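Local coordinates for protein mevalonate kinase, putative (Leishmania major, PDB 2HFS) that probably catalyses the ATP-dependent phosphorylation of (R)-mevalonate to (R)-5-phosphomevalonate, an early step of isoprenoid and sterol biosynthesis, as a member of the GHMP kinase family, at residues Val22-Glu27 with Ile37-Ser42; Asn250-Leu255 with Gly280-Gly285. All coordinates share one frame; numbering follows the deposited sequence.

In the fold
From the N terminus the chain runs along strand 17-25, turns through a loop and comes back along strand 36-52; contact 1 closes this hairpin within a mixed sheet. Much later, helix 242-258 is followed by helix 264-275 and then strand 280-284, which edges a separate antiparallel sheet; contact 2 closes that excursion by laying the strand against helix 242-258. The two contacts neither nest nor cross, since contact 1 is complete before contact 2 opens. They nevertheless meet, their centres about 12 Å apart: Glu27 of contact 1 forms a salt bridge with Lys282 of contact 2, tying the hairpin to the C-terminal helices and sheet.

Contact 1. Residues Val22-Glu27 with Ile37-Ser42; sequences VILFGE and IVAGIS
Phe25 CG and Ile37 CG1 each lie anti to their own residue's carbonyl carbon, which makes the two side chains run abreast with their ends on the same side, Phe25 CD2 3.9 Å from Ile37 CD1. They sit at the end of an antiparallel beta hairpin, strands 17-25 and 36-52, where a classic beta bulge lets Leu24 and Phe25 together face Ile37. Both amides converge on one acceptor: Ile37 O takes Leu24 N at 2.8 Å in a bent bond (133° at the hydrogen) and Phe25 N in a nearly straight one (172°), the latter on a lone pair in the carbonyl plane. The bulge shifts the register by one residue and turns Leu24 toward the partner strand, where its CG lies 4.0 Å from Ala39 CB; the small methyl leaves room for the branched leucine.

Val22 and Ala39 form a hydrogen-bonded pair, Val22 N donating to Ala39 O and Ala39 N to Val22 O at 2.8 Å, and Val22 CG2 also rests on the Ala39 methyl. On the other face Ile23 and Val38 make the non-hydrogen-bonded pair, Ile23 CG1 being 4.2 Å from Val38 CG2. These beta-branched residues suit extended backbone. The bulky phenyl of Phe25 reaches beyond the hairpin to Leu248 and Met249 of helix 242-258 and Tyr226 of helix 216-239, so the sheet packs on the helices through an apolar surface. Val38, with CG1 anti to its own amide nitrogen (chi1 -178°), sets that methyl 3.5 Å from Val22 O.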
loop_
_atom_site.group_PDB
_atom_site.type_symbol
_atom_site.label_atom_id
_atom_site.label_comp_id
_atom_site.label_asym_id
_atom_site.label_seq_id
_atom_site.Cartn_x
_atom_site.Cartn_y
_atom_site.Cartn_z
ATOM N N VAL A 22 -3.365 1.652 -0.226
ATOM C CA VAL A 22 -4.012 1.520 -1.537
ATOM C C VAL A 22 -3.779 2.800 -2.350
ATOM O O VAL A 22 -3.689 3.879 -1.792
ATOM C CB VAL A 22 -5.553 1.210 -1.471
ATOM C CG1 VAL A 22 -5.846 0.036 -0.536
ATOM C CG2 VAL A 22 -6.360 2.426 -1.053
ATOM N N ILE A 23 -3.677 2.674 -3.661
ATOM C CA ILE A 23 -3.622 3.862 -4.496
ATOM C C ILE A 23 -5.031 4.233 -4.931
ATOM O O ILE A 23 -5.708 3.459 -5.626
ATOM C CB ILE A 23 -2.690 3.651 -5.695
ATOM C CG1 ILE A 23 -1.290 3.283 -5.224
ATOM C CG2 ILE A 23 -2.625 4.927 -6.515
ATOM C CD1 ILE A 23 -0.488 2.524 -6.239
ATOM N N LEU A 24 -5.490 5.405 -4.497
ATOM C CA LEU A 24 -6.816 5.868 -4.852
ATOM C C LEU A 24 -6.834 6.455 -6.251
ATOM O O LEU A 24 -7.729 6.154 -7.038
ATOM C CB LEU A 24 -7.339 6.884 -3.837
ATOM C CG LEU A 24 -7.675 6.329 -2.454
ATOM C CD1 LEU A 24 -8.380 7.423 -1.694
ATOM C CD2 LEU A 24 -8.547 5.070 -2.558
ATOM N N PHE A 25 -5.833 7.276 -6.550
ATOM C CA PHE A 25 -5.665 7.864 -7.885
ATOM C C PHE A 25 -4.240 7.843 -8.377
ATOM O O PHE A 25 -3.316 8.104 -7.622
ATOM C CB PHE A 25 -6.121 9.325 -7.898
ATOM C CG PHE A 25 -7.608 9.499 -7.708
ATOM C CD1 PHE A 25 -8.454 9.593 -8.817
ATOM C CD2 PHE A 25 -8.158 9.568 -6.438
ATOM C CE1 PHE A 25 -9.807 9.743 -8.664
ATOM C CE2 PHE A 25 -9.540 9.729 -6.274
ATOM C CZ PHE A 25 -10.366 9.810 -7.393
ATOM N N GLY A 26 -4.068 7.505 -9.651
ATOM C CA GLY A 26 -2.893 7.915 -10.395
ATOM C C GLY A 26 -1.742 6.932 -10.531
ATOM O O GLY A 26 -0.653 7.319 -10.897
ATOM N N GLU A 27 -1.990 5.657 -10.247
ATOM C CA GLU A 27 -1.054 4.604 -10.642
ATOM C C GLU A 27 -0.711 4.729 -12.132
ATOM O O GLU A 27 -1.579 5.043 -12.969
ATOM C CB GLU A 27 -1.618 3.212 -10.394
ATOM C CG GLU A 27 -3.005 2.980 -10.960
ATOM C CD GLU A 27 -4.082 3.395 -9.966
ATOM O OE1 GLU A 27 -4.259 2.675 -8.949
ATOM O OE2 GLU A 27 -4.720 4.455 -10.170
ATOM N N ILE A 37 -2.813 10.053 -5.531
ATOM C CA ILE A 37 -3.357 10.058 -4.192
ATOM C C ILE A 37 -3.255 8.629 -3.681
ATOM O O ILE A 37 -3.832 7.697 -4.257
ATOM C CB ILE A 37 -4.818 10.618 -4.145
ATOM C CG1 ILE A 37 -4.889 12.048 -4.727
ATOM C CG2 ILE A 37 -5.372 10.578 -2.699
ATOM C CD1 ILE A 37 -6.336 12.655 -4.869
ATOM N N VAL A 38 -2.481 8.476 -2.615
ATOM C CA VAL A 38 -2.282 7.199 -1.957
ATOM C C VAL A 38 -2.885 7.246 -0.557
ATOM O O VAL A 38 -2.844 8.281 0.135
ATOM C CB VAL A 38 -0.791 6.810 -1.888
ATOM C CG1 VAL A 38 -0.624 5.453 -1.229
ATOM C CG2 VAL A 38 -0.172 6.797 -3.281
ATOM N N ALA A 39 -3.462 6.125 -0.152
ATOM C CA ALA A 39 -4.162 6.071 1.102
ATOM C C ALA A 39 -3.485 5.059 1.999
ATOM O O ALA A 39 -3.402 3.870 1.652
ATOM C CB ALA A 39 -5.601 5.722 0.867
ATOM N N GLY A 40 -2.969 5.533 3.126
ATOM C CA GLY A 40 -2.466 4.649 4.175
ATOM C C GLY A 40 -3.626 4.265 5.070
ATOM O O GLY A 40 -4.187 5.117 5.776
ATOM N N ILE A 41 -3.971 2.978 5.066
ATOM C CA ILE A 41 -5.198 2.512 5.716
ATOM C C ILE A 41 -4.996 2.240 7.217
ATOM O O ILE A 41 -3.851 2.186 7.692
ATOM C CB ILE A 41 -5.762 1.291 4.966
ATOM C CG1 ILE A 41 -4.765 0.129 4.910
ATOM C CG2 ILE A 41 -6.180 1.682 3.503
ATOM C CD1 ILE A 41 -5.453 -1.223 4.581
ATOM N N SER A 42 -6.084 2.085 7.966
ATOM C CA SER A 42 -5.974 1.915 9.431
ATOM C C SER A 42 -5.352 0.589 9.769
ATOM O O SER A 42 -4.685 0.446 10.797
ATOM C CB SER A 42 -7.359 1.930 10.100
ATOM O OG SER A 42 -8.005 3.164 9.951
#

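Contact 2. Residues Asn250-Leu255 with Gly280-Gly285; sequences NANHDL and GAKLSG
His253 lays its CB against the CB of Lys282, 3.4 Å away, as the two side chains pass one another heading opposite ways. With the ring anti to the backbone N (chi1 -178°), ND1 is carried out to the strand and accepts the N-H of Leu283, N to ND1 3.1 Å, the donor lying 22° out of the ring plane. An imidazole suits this buried place because its other nitrogen, NE2, is hydrogen-bonded to Glu267, so both ring nitrogens have partners, which fixes the rotation of the ring. Here helix 242-258 packs on the edge strand 280-284 of the antiparallel sheet in the C-terminal half of this GHMP kinase, the axes of 250-255 and 280-284 at 37°. One helical turn before the histidine, Asn250 offers OD1 to Ala281 N at 2.9 Å, an amide doing for this strand edge what a neighbouring strand would do; that oxygen also lies 3.4 Å from Gly280 CA, close against the bare glycine backbone. Lys282 bends at its far end past Asn252, CE lying 3.6 Å from Asn252 OD1, and NZ donates to Leu283 O at 3.0 Å while also forming a salt bridge with Glu27 and a hydrogen bond to Leu24 O.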
loop_
_atom_site.group_PDB
_atom_site.type_symbol
_atom_site.label_atom_id
_atom_site.label_comp_id
_atom_site.label_asym_id
_atom_site.label_seq_id
_atom_site.Cartn_x
_atom_site.Cartn_y
_atom_site.Cartn_z
ATOM N N ASN A 250 -14.077 6.187 -10.847
ATOM C CA ASN A 250 -14.578 5.478 -12.038
ATOM C C ASN A 250 -13.922 5.995 -13.311
ATOM O O ASN A 250 -13.535 5.228 -14.206
ATOM C CB ASN A 250 -16.105 5.614 -12.132
ATOM C CG ASN A 250 -16.821 4.787 -11.102
ATOM O OD1 ASN A 250 -16.240 3.870 -10.533
ATOM N ND2 ASN A 250 -18.102 5.095 -10.862
ATOM N N ALA A 251 -13.788 7.318 -13.376
ATOM C CA ALA A 251 -13.182 7.964 -14.531
ATOM C C ALA A 251 -11.728 7.553 -14.634
ATOM O O ALA A 251 -11.227 7.310 -15.732
ATOM C CB ALA A 251 -13.301 9.479 -14.414
ATOM N N ASN A 252 -11.060 7.489 -13.486
ATOM C CA ASN A 252 -9.672 7.054 -13.433
ATOM C C ASN A 252 -9.516 5.621 -13.899
ATOM O O ASN A 252 -8.621 5.332 -14.690
ATOM C CB ASN A 252 -9.080 7.207 -12.009
ATOM C CG ASN A 252 -7.527 7.237 -11.990
ATOM O OD1 ASN A 252 -6.937 7.495 -10.937
ATOM N ND2 ASN A 252 -6.873 6.975 -13.130
ATOM N N HIS A 253 -10.366 4.719 -13.418
ATOM C CA HIS A 253 -10.338 3.336 -13.904
ATOM C C HIS A 253 -10.467 3.303 -15.423
ATOM O O HIS A 253 -9.731 2.607 -16.117
ATOM C CB HIS A 253 -11.474 2.509 -13.302
ATOM C CG HIS A 253 -11.451 1.079 -13.727
ATOM N ND1 HIS A 253 -10.582 0.155 -13.182
ATOM C CD2 HIS A 253 -12.159 0.417 -14.673
ATOM C CE1 HIS A 253 -10.768 -1.015 -13.756
ATOM N NE2 HIS A 253 -11.730 -0.890 -14.655
ATOM N N ASP A 254 -11.419 4.072 -15.943
ATOM C CA ASP A 254 -11.616 4.137 -17.382
ATOM C C ASP A 254 -10.305 4.458 -18.101
ATOM O O ASP A 254 -9.919 3.745 -19.025
ATOM C CB ASP A 254 -12.704 5.143 -17.726
ATOM C CG ASP A 254 -13.560 4.692 -18.882
ATOM O OD1 ASP A 254 -13.717 3.458 -19.051
ATOM O OD2 ASP A 254 -14.149 5.491 -19.639
ATOM N N LEU A 255 -9.590 5.488 -17.640
ATOM C CA LEU A 255 -8.272 5.845 -18.213
ATOM C C LEU A 255 -7.216 4.721 -18.115
ATOM O O LEU A 255 -6.388 4.548 -19.016
ATOM C CB LEU A 255 -7.745 7.128 -17.567
ATOM C CG LEU A 255 -8.485 8.384 -18.034
ATOM C CD1 LEU A 255 -8.102 9.560 -17.173
ATOM C CD2 LEU A 255 -8.212 8.678 -19.513
ATOM N N GLY A 280 -17.602 4.579 -6.149
ATOM C CA GLY A 280 -16.637 4.425 -7.241
ATOM C C GLY A 280 -15.861 3.141 -7.033
ATOM O O GLY A 280 -15.807 2.637 -5.918
ATOM N N ALA A 281 -15.228 2.636 -8.093
ATOM C CA ALA A 281 -14.442 1.413 -7.982
ATOM C C ALA A 281 -13.458 1.354 -9.135
ATOM O O ALA A 281 -13.779 1.743 -10.263
ATOM C CB ALA A 281 -15.345 0.198 -8.007
ATOM N N LYS A 282 -12.260 0.856 -8.860
ATOM C CA LYS A 282 -11.217 0.878 -9.876
ATOM C C LYS A 282 -10.115 -0.061 -9.459
ATOM O O LYS A 282 -9.971 -0.381 -8.276
ATOM C CB LYS A 282 -10.645 2.299 -10.046
ATOM C CG LYS A 282 -10.074 2.909 -8.739
ATOM C CD LYS A 282 -9.516 4.321 -8.960
ATOM C CE LYS A 282 -8.164 4.337 -9.705
ATOM N NZ LYS A 282 -7.047 3.861 -8.833
ATOM N N LEU A 283 -9.302 -0.453 -10.421
ATOM C CA LEU A 283 -8.077 -1.170 -10.102
ATOM C C LEU A 283 -7.198 -0.264 -9.248
ATOM O O LEU A 283 -7.292 0.953 -9.336
ATOM C CB LEU A 283 -7.319 -1.584 -11.357
ATOM C CG LEU A 283 -6.694 -0.579 -12.319
ATOM C CD1 LEU A 283 -5.284 -0.029 -11.920
ATOM C CD2 LEU A 283 -6.597 -1.329 -13.670
ATOM N N SER A 284 -6.345 -0.864 -8.430
ATOM C CA SER A 284 -5.459 -0.085 -7.560
ATOM C C SER A 284 -4.045 -0.608 -7.701
ATOM O O SER A 284 -3.778 -1.753 -7.348
ATOM C CB SER A 284 -5.899 -0.193 -6.099
ATOM O OG SER A 284 -4.994 0.508 -5.260
ATOM N N GLY A 285 -3.146 0.226 -8.214
ATOM C CA GLY A 285 -1.739 -0.145 -8.287
ATOM C C GLY A 285 -1.356 -0.604 -9.673
ATOM O O GLY A 285 -1.753 0.001 -10.663
#